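Local coordinates for protein erythromycin C-12 hydroxylase (Saccharopolyspora erythraea, PDB 2JJN) that uses a heme b cofactor to hydroxylate the macrolactone ring of erythromycin D at C-12, giving erythromycin C in antibiotic biosynthesis, at residues D32-M37 with W315-N320; G153-D158 with T194-A199. The protein carries 2 engineered substitutions. All coordinates share one frame; numbering follows the deposited sequence.

Contact 1: residues D32-M37 with W315-N320; sequences DWLGTM and WVLSAN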
loop_
_atom_site.group_PDB
_atom_site.type_symbol
_atom_site.label_atom_id
_atom_site.label_comp_id
_atom_site.label_asym_id
_atom_site.label_seq_id
_atom_site.Cartn_x
_atom_site.Cartn_y
_atom_site.Cartn_z
ATOM N N ASP A 32 20.234 7.133 1.403
ATOM C CA ASP A 32 21.418 7.959 1.131
ATOM C C ASP A 32 21.540 8.147 -0.391
ATOM O O ASP A 32 21.805 9.256 -0.878
ATOM C CB ASP A 32 22.656 7.254 1.708
ATOM C CG ASP A 32 22.775 7.431 3.229
ATOM O OD1 ASP A 32 22.046 8.274 3.802
ATOM O OD2 ASP A 32 23.632 6.744 3.830
ATOM N N TRP A 33 21.325 7.066 -1.137
ATOM C CA TRP A 33 21.389 7.122 -2.598
ATOM C C TRP A 33 20.328 8.047 -3.175
ATOM O O TRP A 33 20.610 8.863 -4.059
ATOM C CB TRP A 33 21.302 5.720 -3.175
ATOM C CG TRP A 33 21.442 5.619 -4.665
ATOM C CD1 TRP A 33 22.624 5.528 -5.373
ATOM C CD2 TRP A 33 20.384 5.536 -5.618
ATOM N NE1 TRP A 33 22.353 5.393 -6.715
ATOM C CE2 TRP A 33 20.994 5.419 -6.901
ATOM C CE3 TRP A 33 18.987 5.565 -5.533
ATOM C CZ2 TRP A 33 20.247 5.322 -8.089
ATOM C CZ3 TRP A 33 18.226 5.490 -6.751
ATOM C CH2 TRP A 33 18.879 5.337 -7.995
ATOM N N LEU A 34 19.097 7.888 -2.717
ATOM C CA LEU A 34 18.041 8.783 -3.191
ATOM C C LEU A 34 18.396 10.236 -2.932
ATOM O O LEU A 34 18.123 11.088 -3.794
ATOM C CB LEU A 34 16.742 8.451 -2.462
ATOM C CG LEU A 34 16.155 7.078 -2.824
ATOM C CD1 LEU A 34 14.947 6.743 -1.900
ATOM C CD2 LEU A 34 15.725 7.000 -4.301
ATOM N N GLY A 35 18.978 10.529 -1.750
ATOM C CA GLY A 35 19.459 11.882 -1.439
ATOM C C GLY A 35 20.450 12.380 -2.480
ATOM O O GLY A 35 20.340 13.502 -3.006
ATOM N N THR A 36 21.400 11.548 -2.822
ATOM C CA THR A 36 22.405 11.965 -3.802
ATOM C C THR A 36 21.773 12.203 -5.172
ATOM O O THR A 36 22.172 13.128 -5.902
ATOM C CB THR A 36 23.557 10.967 -3.901
ATOM O OG1 THR A 36 23.079 9.699 -4.373
ATOM C CG2 THR A 36 24.266 10.822 -2.551
ATOM N N MET A 37 20.791 11.389 -5.534
ATOM C CA MET A 37 20.169 11.517 -6.841
ATOM C C MET A 37 19.281 12.744 -6.887
ATOM O O MET A 37 19.243 13.445 -7.906
ATOM C CB MET A 37 19.335 10.263 -7.172
ATOM C CG MET A 37 20.164 8.938 -7.267
ATOM S SD MET A 37 21.416 9.047 -8.579
ATOM C CE MET A 37 20.325 8.733 -9.972
ATOM N N TRP A 315 9.366 8.116 -7.291
ATOM C CA TRP A 315 9.837 7.672 -5.977
ATOM C C TRP A 315 9.203 8.510 -4.877
ATOM O O TRP A 315 9.726 9.542 -4.424
ATOM C CB TRP A 315 11.356 7.728 -5.928
ATOM C CG TRP A 315 12.016 6.555 -6.579
ATOM C CD1 TRP A 315 12.333 6.444 -7.876
ATOM C CD2 TRP A 315 12.426 5.348 -5.928
ATOM N NE1 TRP A 315 12.964 5.194 -8.110
ATOM C CE2 TRP A 315 13.019 4.513 -6.917
ATOM C CE3 TRP A 315 12.306 4.872 -4.608
ATOM C CZ2 TRP A 315 13.519 3.234 -6.623
ATOM C CZ3 TRP A 315 12.821 3.614 -4.308
ATOM C CH2 TRP A 315 13.417 2.808 -5.309
ATOM N N VAL A 316 8.023 8.052 -4.442
ATOM C CA VAL A 316 7.348 8.720 -3.317
ATOM C C VAL A 316 8.259 8.747 -2.063
ATOM O O VAL A 316 8.267 9.710 -1.303
ATOM C CB VAL A 316 5.973 8.082 -3.064
ATOM C CG1 VAL A 316 5.476 8.352 -1.648
ATOM C CG2 VAL A 316 4.985 8.676 -4.109
ATOM N N LEU A 317 9.028 7.685 -1.840
ATOM C CA LEU A 317 9.940 7.660 -0.690
ATOM C C LEU A 317 10.918 8.808 -0.770
ATOM O O LEU A 317 11.177 9.459 0.254
ATOM C CB LEU A 317 10.690 6.340 -0.666
ATOM C CG LEU A 317 11.788 6.259 0.401
ATOM C CD1 LEU A 317 11.172 6.421 1.837
ATOM C CD2 LEU A 317 12.509 4.924 0.276
ATOM N N SER A 318 11.476 9.060 -1.960
ATOM C CA SER A 318 12.421 10.174 -2.084
ATOM C C SER A 318 11.708 11.521 -1.920
ATOM O O SER A 318 12.205 12.428 -1.228
ATOM C CB SER A 318 13.047 10.063 -3.462
ATOM O OG SER A 318 14.015 11.108 -3.682
ATOM N N ALA A 319 10.550 11.670 -2.562
ATOM C CA ALA A 319 9.743 12.909 -2.409
ATOM C C ALA A 319 9.462 13.186 -0.968
ATOM O O ALA A 319 9.511 14.348 -0.529
ATOM C CB ALA A 319 8.413 12.767 -3.186
ATOM N N ASN A 320 9.114 12.135 -0.201
ATOM C CA ASN A 320 8.750 12.337 1.212
ATOM C C ASN A 320 9.954 12.737 2.083
ATOM O O ASN A 320 9.769 13.211 3.183
ATOM C CB ASN A 320 8.154 11.054 1.765
ATOM C CG ASN A 320 6.718 10.771 1.279
ATOM O OD1 ASN A 320 6.118 11.528 0.517
ATOM N ND2 ASN A 320 6.190 9.612 1.737
#

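Contact 2: residues G153-D158 with T194-A199; sequences GLPPMD and TAYLKA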
loop_
_atom_site.group_PDB
_atom_site.type_symbol
_atom_site.label_atom_id
_atom_site.label_comp_id
_atom_site.label_asym_id
_atom_site.label_seq_id
_atom_site.Cartn_x
_atom_site.Cartn_y
_atom_site.Cartn_z
ATOM N N GLY A 153 -17.871 -9.694 1.780
ATOM C CA GLY A 153 -18.875 -10.710 2.004
ATOM C C GLY A 153 -18.385 -12.107 1.693
ATOM O O GLY A 153 -19.186 -13.012 1.412
ATOM N N LEU A 154 -17.069 -12.314 1.778
ATOM C CA LEU A 154 -16.470 -13.618 1.525
ATOM C C LEU A 154 -16.473 -14.494 2.772
ATOM O O LEU A 154 -16.381 -13.964 3.894
ATOM C CB LEU A 154 -15.027 -13.450 1.030
ATOM C CG LEU A 154 -14.902 -12.546 -0.196
ATOM C CD1 LEU A 154 -13.453 -12.238 -0.521
ATOM C CD2 LEU A 154 -15.608 -13.178 -1.422
ATOM N N PRO A 155 -16.591 -15.834 2.587
ATOM C CA PRO A 155 -16.488 -16.840 3.652
ATOM C C PRO A 155 -15.342 -16.549 4.619
ATOM O O PRO A 155 -14.242 -16.171 4.158
ATOM C CB PRO A 155 -16.190 -18.142 2.903
ATOM C CG PRO A 155 -16.418 -17.850 1.462
ATOM C CD PRO A 155 -16.885 -16.452 1.286
ATOM N N PRO A 156 -15.588 -16.764 5.939
ATOM C CA PRO A 156 -14.794 -16.390 7.115
ATOM C C PRO A 156 -13.316 -16.158 6.835
ATOM O O PRO A 156 -12.827 -15.019 6.914
ATOM C CB PRO A 156 -14.975 -17.602 8.032
ATOM C CG PRO A 156 -16.379 -18.098 7.721
ATOM C CD PRO A 156 -16.791 -17.513 6.366
ATOM N N MET A 157 -12.614 -17.234 6.513
ATOM C CA MET A 157 -11.252 -17.133 6.049
ATOM C C MET A 157 -11.190 -17.664 4.620
ATOM O O MET A 157 -12.082 -18.408 4.179
ATOM C CB MET A 157 -10.312 -17.923 6.974
ATOM N N ASP A 158 -10.148 -17.264 3.896
ATOM C CA ASP A 158 -9.849 -17.872 2.605
ATOM C C ASP A 158 -8.761 -18.947 2.749
ATOM O O ASP A 158 -7.766 -18.940 2.011
ATOM C CB ASP A 158 -9.442 -16.799 1.586
ATOM N N THR A 194 -8.760 -14.081 -8.805
ATOM C CA THR A 194 -9.754 -13.360 -9.601
ATOM C C THR A 194 -10.886 -14.288 -10.043
ATOM O O THR A 194 -12.072 -13.912 -10.005
ATOM C CB THR A 194 -9.091 -12.616 -10.782
ATOM O OG1 THR A 194 -8.181 -11.643 -10.246
ATOM C CG2 THR A 194 -10.140 -11.919 -11.644
ATOM N N ALA A 195 -10.555 -15.508 -10.459
ATOM C CA ALA A 195 -11.618 -16.478 -10.842
ATOM C C ALA A 195 -12.538 -16.793 -9.667
ATOM O O ALA A 195 -13.744 -16.908 -9.820
ATOM C CB ALA A 195 -10.984 -17.756 -11.367
ATOM N N TYR A 196 -11.951 -17.000 -8.486
ATOM C CA TYR A 196 -12.737 -17.229 -7.271
ATOM C C TYR A 196 -13.666 -16.032 -7.015
ATOM O O TYR A 196 -14.861 -16.213 -6.763
ATOM C CB TYR A 196 -11.795 -17.402 -6.082
ATOM C CG TYR A 196 -12.499 -17.487 -4.775
ATOM C CD1 TYR A 196 -13.134 -18.660 -4.378
ATOM C CD2 TYR A 196 -12.528 -16.385 -3.921
ATOM C CE1 TYR A 196 -13.804 -18.726 -3.140
ATOM C CE2 TYR A 196 -13.176 -16.442 -2.686
ATOM C CZ TYR A 196 -13.809 -17.608 -2.307
ATOM O OH TYR A 196 -14.469 -17.649 -1.070
ATOM N N LEU A 197 -13.123 -14.835 -7.124
ATOM C CA LEU A 197 -13.955 -13.638 -6.864
ATOM C C LEU A 197 -15.039 -13.505 -7.930
ATOM O O LEU A 197 -16.168 -13.068 -7.613
ATOM C CB LEU A 197 -13.120 -12.356 -6.742
ATOM C CG LEU A 197 -12.199 -12.351 -5.504
ATOM C CD1 LEU A 197 -11.297 -11.114 -5.526
ATOM C CD2 LEU A 197 -13.043 -12.362 -4.247
ATOM N N LYS A 198 -14.716 -13.864 -9.172
ATOM C CA LYS A 198 -15.724 -13.774 -10.251
ATOM C C LYS A 198 -16.913 -14.678 -9.944
ATOM O O LYS A 198 -18.088 -14.314 -10.195
ATOM C CB LYS A 198 -15.098 -14.089 -11.601
ATOM C CG LYS A 198 -16.006 -13.714 -12.765
ATOM C CD LYS A 198 -15.390 -14.145 -14.085
ATOM C CE LYS A 198 -16.277 -13.762 -15.234
ATOM N NZ LYS A 198 -15.865 -14.451 -16.485
ATOM N N ALA A 199 -16.641 -15.865 -9.379
ATOM C CA ALA A 199 -17.724 -16.748 -9.001
ATOM C C ALA A 199 -18.577 -16.164 -7.881
ATOM O O ALA A 199 -19.803 -16.348 -7.880
ATOM C CB ALA A 199 -17.177 -18.118 -8.590
#

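Contact 1: residues D32-M37 with W315-N320
At the junction of the N-terminal helix 27-40 and the short helix 316-320, Leu34 packs against Trp315, Leu317 and Ser318. Its two methyls go separate ways. CD2 sits over one face of the Trp315 indole in a CH-pi contact, 4.3 Å from the centroid of the Trp315 six-membered ring and 22° off its normal. CD1 of Leu34 meets CD2 of Leu317 at 3.7 Å, the two side chains crossing at about a right angle. In P450 terms, helix A here leans on the helix that follows the sheet strand 311-315, with Trp315 as its N-cap residue. With its CG anti to the backbone N (chi1 173°), Leu317 extends its CD2 into this meeting point and also touches Leu30 and Leu31. Where the helices come nearest, Leu34 and Ser318 have CA atoms 5.9 Å apart, and Ser318 OG rests 4.0 Å from Leu34 CB. That hydroxyl is buried but hydrogen-bonded to Phe54 O and Arg38 NH1, while Trp315 NE1 bonds His52 ND1; Phe54 also packs against Leu34 and the Trp315 ring.

Contact 2: residues G153-D158 with T194-A199
Leu154 and Pro155, in the loop that follows helix 142-152, lie against Tyr196 and Leu197 on the long helix 180-206; in P450 nomenclature the E-F loop meets helix G. The closely packed part takes in all four residues. Leu154 CD1 approaches Leu197 CD2 to 3.8 Å and Leu154 CD2 is almost as near the same methyl, so one branch of Leu197 touches both methyls of Leu154, the side chains crossing at about a right angle. Leu197 is buried, and its other contacts include Thr236 of helix 228-259. Closer still, Tyr196 and Pro155 come from opposite directions, and the phenol oxygen Tyr196 OH lands 3.2 Å from Pro155 CG, with Pro155 CD at 3.6 Å from the same OH. Holding CG anti to its backbone N (chi1 173°), Tyr196 sends its ring out to the loop, where Leu154 CD2 approaches CE2 of Tyr196 obliquely at 4.3 Å; Phe162 meets the ring too.

The far end of the loop is looser: Pro156 is exposed, the Met157 side chain is unmodelled beyond CB, and Asp158 is poorly ordered. Gly153, with positive phi (88°), is the C-prime residue of the Schellman motif that ends helix 142-152. No hydrogen bond or salt bridge spans the segments, so van der Waals contact alone joins them directly, and shape fit, not directional polar pairing, sets how loop and helix meet.

Overall arrangement
Contacts 1 and 2 lie on opposite sides of the chain's centre, their own centres 39 Å apart and their nearest atoms about 25 Å apart, so neither touches the other. The heme lies between these two regions of the fold: Leu317 of contact 1 has its side chain about 11 Å from the cofactor, and Leu197 of contact 2 about 12 Å. The side chain of Trp315 is about 7 Å from that of Gln292, a substrate-binding residue; Leu197 is farther from such a residue, about 12 Å between its side chain and that of His88. Contact 1 is wholly buried beside the mixed sheet, whereas contact 2 is partly open, on the helix G side of the molecule.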